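Side-chain contacts in ScaE cell-surface anchored scaffoldin protein (Ruminococcus flavefaciens, PDB 2ZF9), which probably anchors cellulosomal components to the bacterial cell surface, with this cohesin module binding dockerin modules of partner proteins: residues A[85-90]-A[102-107]; A[127-132]-A[143-148]. One frame throughout, in Å; residues are numbered along the deposited sequence.

Interaction 1: A[85-90]-A[102-107]; sequences GALATA and AEADTD
L87 lays its side chain on the backbone of strand 99-106, where E103 passes into A104. Its CB points toward that strand but makes no close contact with the protein there. The O atom of water 1 lies 3.8 Å from both L87 CB and L87 CG. CG stands anti to the carbonyl carbon of L87 (chi1 -62°), and CD1 continues outward, anti to CA (chi2 -174°). This carries CD1 over the flat face of the E103-A104 peptide group, 3.5 Å from E103 C and 3.4 Å from A104 N. The methyl sits almost straight above the peptide plane rather than at its edge. A looser touch follows, from L87 CD1 to A104 CB at 4.2 Å.

Beside the leucine, A88 and A102 meet methyl to methyl, CB to CB at 3.9 Å. W127 lies against both alanines, and F110 and F129 also touch A88, so this end is the more enclosed.

Water 1 supplies the polar link. It accepts a bond from L87 N at 2.9 Å and donates one to A102 O at 2.8 Å. The two backbones do not pair directly here, and the water bridges them.

A86 N is bonded to D82 OD1 within the loop, and T89 then pairs with S128 of strand 124-132. Strand 78-79 pairs with that same strand. Two short strands with a long excursion between them are consistent with a cohesin beta-flap, packed here against the edge of the beta-sandwich.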
loop_
_atom_site.group_PDB
_atom_site.type_symbol
_atom_site.label_atom_id
_atom_site.label_comp_id
_atom_site.label_asym_id
_atom_site.label_seq_id
_atom_site.Cartn_x
_atom_site.Cartn_y
_atom_site.Cartn_z
ATOM N N GLY A 85 5.231 -16.860 -9.974
ATOM C CA GLY A 85 6.386 -16.209 -9.339
ATOM C C GLY A 85 6.149 -14.720 -9.058
ATOM O O GLY A 85 7.050 -14.031 -8.558
ATOM N N ALA A 86 4.947 -14.219 -9.378
ATOM C CA ALA A 86 4.592 -12.806 -9.131
ATOM C C ALA A 86 4.420 -12.513 -7.637
ATOM O O ALA A 86 3.742 -13.286 -6.903
ATOM C CB ALA A 86 3.318 -12.444 -9.886
ATOM N N LEU A 87 4.984 -11.394 -7.186
ATOM C CA LEU A 87 4.928 -11.028 -5.760
ATOM C C LEU A 87 3.618 -10.363 -5.413
ATOM O O LEU A 87 3.170 -10.420 -4.272
ATOM C CB LEU A 87 6.049 -10.071 -5.410
ATOM C CG LEU A 87 7.466 -10.610 -5.603
ATOM C CD1 LEU A 87 8.398 -9.570 -5.069
ATOM C CD2 LEU A 87 7.660 -11.938 -4.884
ATOM N N ALA A 88 3.020 -9.701 -6.407
ATOM C CA ALA A 88 1.700 -9.097 -6.256
ATOM C C ALA A 88 1.095 -9.022 -7.653
ATOM O O ALA A 88 1.824 -9.117 -8.635
ATOM C CB ALA A 88 1.818 -7.709 -5.661
ATOM N N THR A 89 -0.224 -8.856 -7.713
ATOM C CA THR A 89 -0.975 -8.753 -8.964
ATOM C C THR A 89 -1.786 -7.454 -8.978
ATOM O O THR A 89 -2.528 -7.159 -8.018
ATOM C CB THR A 89 -1.942 -9.936 -9.005
ATOM O OG1 THR A 89 -1.166 -11.123 -9.172
ATOM C CG2 THR A 89 -2.949 -9.800 -10.190
ATOM N N ALA A 90 -1.670 -6.676 -10.062
ATOM C CA ALA A 90 -2.431 -5.425 -10.154
ATOM C C ALA A 90 -3.937 -5.675 -10.167
ATOM O O ALA A 90 -4.418 -6.633 -10.785
ATOM C CB ALA A 90 -2.006 -4.627 -11.421
ATOM N N ALA A 102 5.671 -5.245 -9.905
ATOM C CA ALA A 102 5.906 -5.549 -8.501
ATOM C C ALA A 102 7.226 -6.296 -8.414
ATOM O O ALA A 102 7.481 -7.253 -9.188
ATOM C CB ALA A 102 4.759 -6.414 -7.954
ATOM N N GLU A 103 8.067 -5.884 -7.476
ATOM C CA GLU A 103 9.388 -6.471 -7.405
ATOM C C GLU A 103 9.904 -6.536 -5.968
ATOM O O GLU A 103 9.397 -5.827 -5.067
ATOM C CB GLU A 103 10.339 -5.696 -8.309
ATOM C CG GLU A 103 10.665 -4.373 -7.762
ATOM C CD GLU A 103 11.579 -3.549 -8.660
ATOM O OE1 GLU A 103 11.439 -3.621 -9.885
ATOM O OE2 GLU A 103 12.433 -2.809 -8.121
ATOM N N ALA A 104 10.913 -7.386 -5.773
ATOM C CA ALA A 104 11.485 -7.629 -4.452
ATOM C C ALA A 104 12.139 -6.371 -3.913
ATOM O O ALA A 104 12.638 -5.535 -4.695
ATOM C CB ALA A 104 12.541 -8.803 -4.531
ATOM N N ASP A 105 12.129 -6.237 -2.579
ATOM C CA ASP A 105 12.805 -5.144 -1.879
ATOM C C ASP A 105 13.688 -5.740 -0.761
ATOM O O ASP A 105 14.884 -5.926 -0.959
ATOM C CB ASP A 105 11.785 -4.113 -1.334
ATOM C CG ASP A 105 12.455 -2.856 -0.762
ATOM O OD1 ASP A 105 13.611 -2.547 -1.137
ATOM O OD2 ASP A 105 11.828 -2.199 0.087
ATOM N N THR A 106 13.105 -6.051 0.395
ATOM C CA THR A 106 13.841 -6.700 1.494
ATOM C C THR A 106 13.086 -7.946 1.899
ATOM O O THR A 106 12.015 -8.213 1.357
ATOM C CB THR A 106 13.987 -5.774 2.738
ATOM O OG1 THR A 106 12.693 -5.498 3.304
ATOM C CG2 THR A 106 14.628 -4.444 2.371
ATOM N N ASP A 107 13.606 -8.688 2.889
ATOM C CA ASP A 107 12.888 -9.848 3.405
ATOM C C ASP A 107 11.533 -9.522 3.987
ATOM O O ASP A 107 10.681 -10.397 4.053
ATOM C CB ASP A 107 13.717 -10.609 4.437
ATOM C CG ASP A 107 15.009 -11.108 3.852
ATOM O OD1 ASP A 107 16.074 -10.563 4.243
ATOM O OD2 ASP A 107 14.926 -11.982 2.951
HETATM O O HOH W 1 6.438 -9.886 -9.165
#

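Interaction 2: A[127-132]-A[143-148]; sequences WSFVLQ and YDVQVA
L131 and V145 point at each other tip to tip, while F129 meets the same valine with the edge of its ring. The leucine and valine come closest at L131 CD1 and V145 CG2, 3.7 Å apart. L131 CD1 also lies 4.0 Å from V145 CG1, so one methyl faces both branches of the valine.

F129 and V145 approach from opposite directions. V145 CG1 sits near the plane of the ring, 4.1 Å from both F129 CE2 and F129 CZ. It therefore meets the ring edge, not the face. The valine has CG1 anti to its backbone N (chi1 -179°), which turns that branch to F129 and the other to L131.

All three residues are buried and apolar. The strands are too far apart to pair, with L131 CA and V145 CA 9.4 Å apart. Facing strands that meet through their side chains in this way form the hydrophobic core of the cohesin beta-sandwich.

I71 of strand 66-73 touches both F129 and V145, and F110 meets F129 edge-to-face. F73 and I185 pack on L131, and M53 on F129. Strand 124-132 pairs with 50-58. Strand 142-149 pairs with its neighbours 66-73 and 180-187, and the core lies between it and strand 124-132.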
loop_
_atom_site.group_PDB
_atom_site.type_symbol
_atom_site.label_atom_id
_atom_site.label_comp_id
_atom_site.label_asym_id
_atom_site.label_seq_id
_atom_site.Cartn_x
_atom_site.Cartn_y
_atom_site.Cartn_z
ATOM N N TRP A 127 -3.259 -3.248 -5.786
ATOM C CA TRP A 127 -2.432 -4.454 -5.773
ATOM C C TRP A 127 -3.014 -5.454 -4.814
ATOM O O TRP A 127 -3.544 -5.081 -3.755
ATOM C CB TRP A 127 -1.000 -4.147 -5.346
ATOM C CG TRP A 127 -0.275 -3.344 -6.307
ATOM C CD1 TRP A 127 -0.047 -1.976 -6.251
ATOM C CD2 TRP A 127 0.379 -3.818 -7.487
ATOM N NE1 TRP A 127 0.669 -1.589 -7.353
ATOM C CE2 TRP A 127 0.952 -2.696 -8.122
ATOM C CE3 TRP A 127 0.529 -5.091 -8.076
ATOM C CZ2 TRP A 127 1.687 -2.798 -9.323
ATOM C CZ3 TRP A 127 1.254 -5.191 -9.266
ATOM C CH2 TRP A 127 1.832 -4.050 -9.871
ATOM N N SER A 128 -2.949 -6.724 -5.205
ATOM C CA SER A 128 -3.307 -7.797 -4.324
ATOM C C SER A 128 -2.056 -8.682 -4.099
ATOM O O SER A 128 -1.243 -8.854 -4.998
ATOM C CB SER A 128 -4.463 -8.567 -5.000
ATOM O OG SER A 128 -4.656 -9.785 -4.375
ATOM N N PHE A 129 -1.913 -9.265 -2.917
ATOM C CA PHE A 129 -0.720 -10.055 -2.579
ATOM C C PHE A 129 -1.057 -10.973 -1.403
ATOM O O PHE A 129 -2.086 -10.796 -0.743
ATOM C CB PHE A 129 0.509 -9.151 -2.244
ATOM C CG PHE A 129 0.241 -8.110 -1.150
ATOM C CD1 PHE A 129 -0.493 -6.957 -1.433
ATOM C CD2 PHE A 129 0.715 -8.311 0.166
ATOM C CE1 PHE A 129 -0.717 -5.988 -0.441
ATOM C CE2 PHE A 129 0.490 -7.344 1.165
ATOM C CZ PHE A 129 -0.240 -6.191 0.854
ATOM N N VAL A 130 -0.210 -11.964 -1.166
ATOM C CA VAL A 130 -0.518 -12.992 -0.164
ATOM C C VAL A 130 0.581 -13.010 0.900
ATOM O O VAL A 130 1.764 -13.133 0.557
ATOM C CB VAL A 130 -0.620 -14.415 -0.828
ATOM C CG1 VAL A 130 -0.804 -15.531 0.209
ATOM C CG2 VAL A 130 -1.788 -14.452 -1.830
ATOM N N LEU A 131 0.173 -12.935 2.177
ATOM C CA LEU A 131 1.087 -13.041 3.298
ATOM C C LEU A 131 0.694 -14.259 4.099
ATOM O O LEU A 131 -0.490 -14.505 4.326
ATOM C CB LEU A 131 1.034 -11.780 4.197
ATOM C CG LEU A 131 1.577 -10.507 3.538
ATOM C CD1 LEU A 131 1.396 -9.300 4.447
ATOM C CD2 LEU A 131 3.048 -10.683 3.183
ATOM N N GLN A 132 1.690 -15.025 4.515
ATOM C CA GLN A 132 1.413 -16.194 5.327
ATOM C C GLN A 132 1.737 -15.966 6.824
ATOM O O GLN A 132 2.801 -15.476 7.196
ATOM C CB GLN A 132 2.115 -17.436 4.755
ATOM C CG GLN A 132 1.810 -18.734 5.559
ATOM C CD GLN A 132 2.475 -19.961 4.953
ATOM O OE1 GLN A 132 3.600 -19.884 4.466
ATOM N NE2 GLN A 132 1.775 -21.108 4.988
ATOM N N TYR A 143 -0.195 -8.562 13.325
ATOM C CA TYR A 143 0.961 -8.397 12.435
ATOM C C TYR A 143 0.648 -7.234 11.496
ATOM O O TYR A 143 -0.262 -7.357 10.672
ATOM C CB TYR A 143 1.129 -9.668 11.604
ATOM C CG TYR A 143 1.183 -10.936 12.423
ATOM C CD1 TYR A 143 2.395 -11.368 12.999
ATOM C CD2 TYR A 143 0.039 -11.713 12.620
ATOM C CE1 TYR A 143 2.454 -12.559 13.753
ATOM C CE2 TYR A 143 0.083 -12.897 13.367
ATOM C CZ TYR A 143 1.287 -13.300 13.945
ATOM O OH TYR A 143 1.342 -14.451 14.682
ATOM N N ASP A 144 1.368 -6.110 11.644
ATOM C CA ASP A 144 1.113 -4.875 10.873
ATOM C C ASP A 144 1.560 -5.030 9.405
ATOM O O ASP A 144 2.564 -5.700 9.110
ATOM C CB ASP A 144 1.871 -3.671 11.489
ATOM C CG ASP A 144 1.318 -3.246 12.817
ATOM O OD1 ASP A 144 0.097 -3.362 13.020
ATOM O OD2 ASP A 144 2.110 -2.777 13.647
ATOM N N VAL A 145 0.806 -4.400 8.503
ATOM C CA VAL A 145 1.154 -4.383 7.067
ATOM C C VAL A 145 0.931 -2.937 6.620
ATOM O O VAL A 145 -0.188 -2.410 6.721
ATOM C CB VAL A 145 0.216 -5.365 6.283
ATOM C CG1 VAL A 145 0.560 -5.390 4.776
ATOM C CG2 VAL A 145 0.289 -6.777 6.884
ATOM N N GLN A 146 1.995 -2.325 6.097
ATOM C CA GLN A 146 2.116 -0.886 6.045
ATOM C C GLN A 146 2.664 -0.374 4.711
ATOM O O GLN A 146 3.573 -0.967 4.120
ATOM C CB GLN A 146 3.067 -0.413 7.152
ATOM C CG GLN A 146 2.592 -0.736 8.554
ATOM C CD GLN A 146 3.594 -0.275 9.615
ATOM O OE1 GLN A 146 4.814 -0.332 9.416
ATOM N NE2 GLN A 146 3.079 0.171 10.734
ATOM N N VAL A 147 2.152 0.778 4.290
ATOM C CA VAL A 147 2.869 1.605 3.303
ATOM C C VAL A 147 3.944 2.388 4.026
ATOM O O VAL A 147 3.668 3.010 5.042
ATOM C CB VAL A 147 1.926 2.629 2.605
ATOM C CG1 VAL A 147 2.766 3.544 1.619
ATOM C CG2 VAL A 147 0.793 1.870 1.844
ATOM N N ALA A 148 5.165 2.361 3.501
ATOM C CA ALA A 148 6.293 3.051 4.131
ATOM C C ALA A 148 6.874 4.069 3.144
ATOM O O ALA A 148 6.871 3.817 1.949
ATOM C CB ALA A 148 7.382 2.021 4.514
#

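Overall arrangement
The centres of the two contacts lie 11 Å apart, and they come in series along the chain, interaction 1 before interaction 2. They meet at strand 124-132. T89 O lies 2.9 Å from S128 N, a probable hydrogen bond that sets strand 89-90 beside it. W127 fits against the backbone of T89 and A90, with A90 N 3.4 Å from W127 CE3. Interaction 2 has its centre about 7 Å from the centre of the chain and joins facing strands through the core. Interaction 1 lies nearer the surface and joins the loop that leads into strand 89-90 to strand 99-106. W127 and the pairing of 89-90 with 124-132 connect this outer contact to the core strand of the cohesin module.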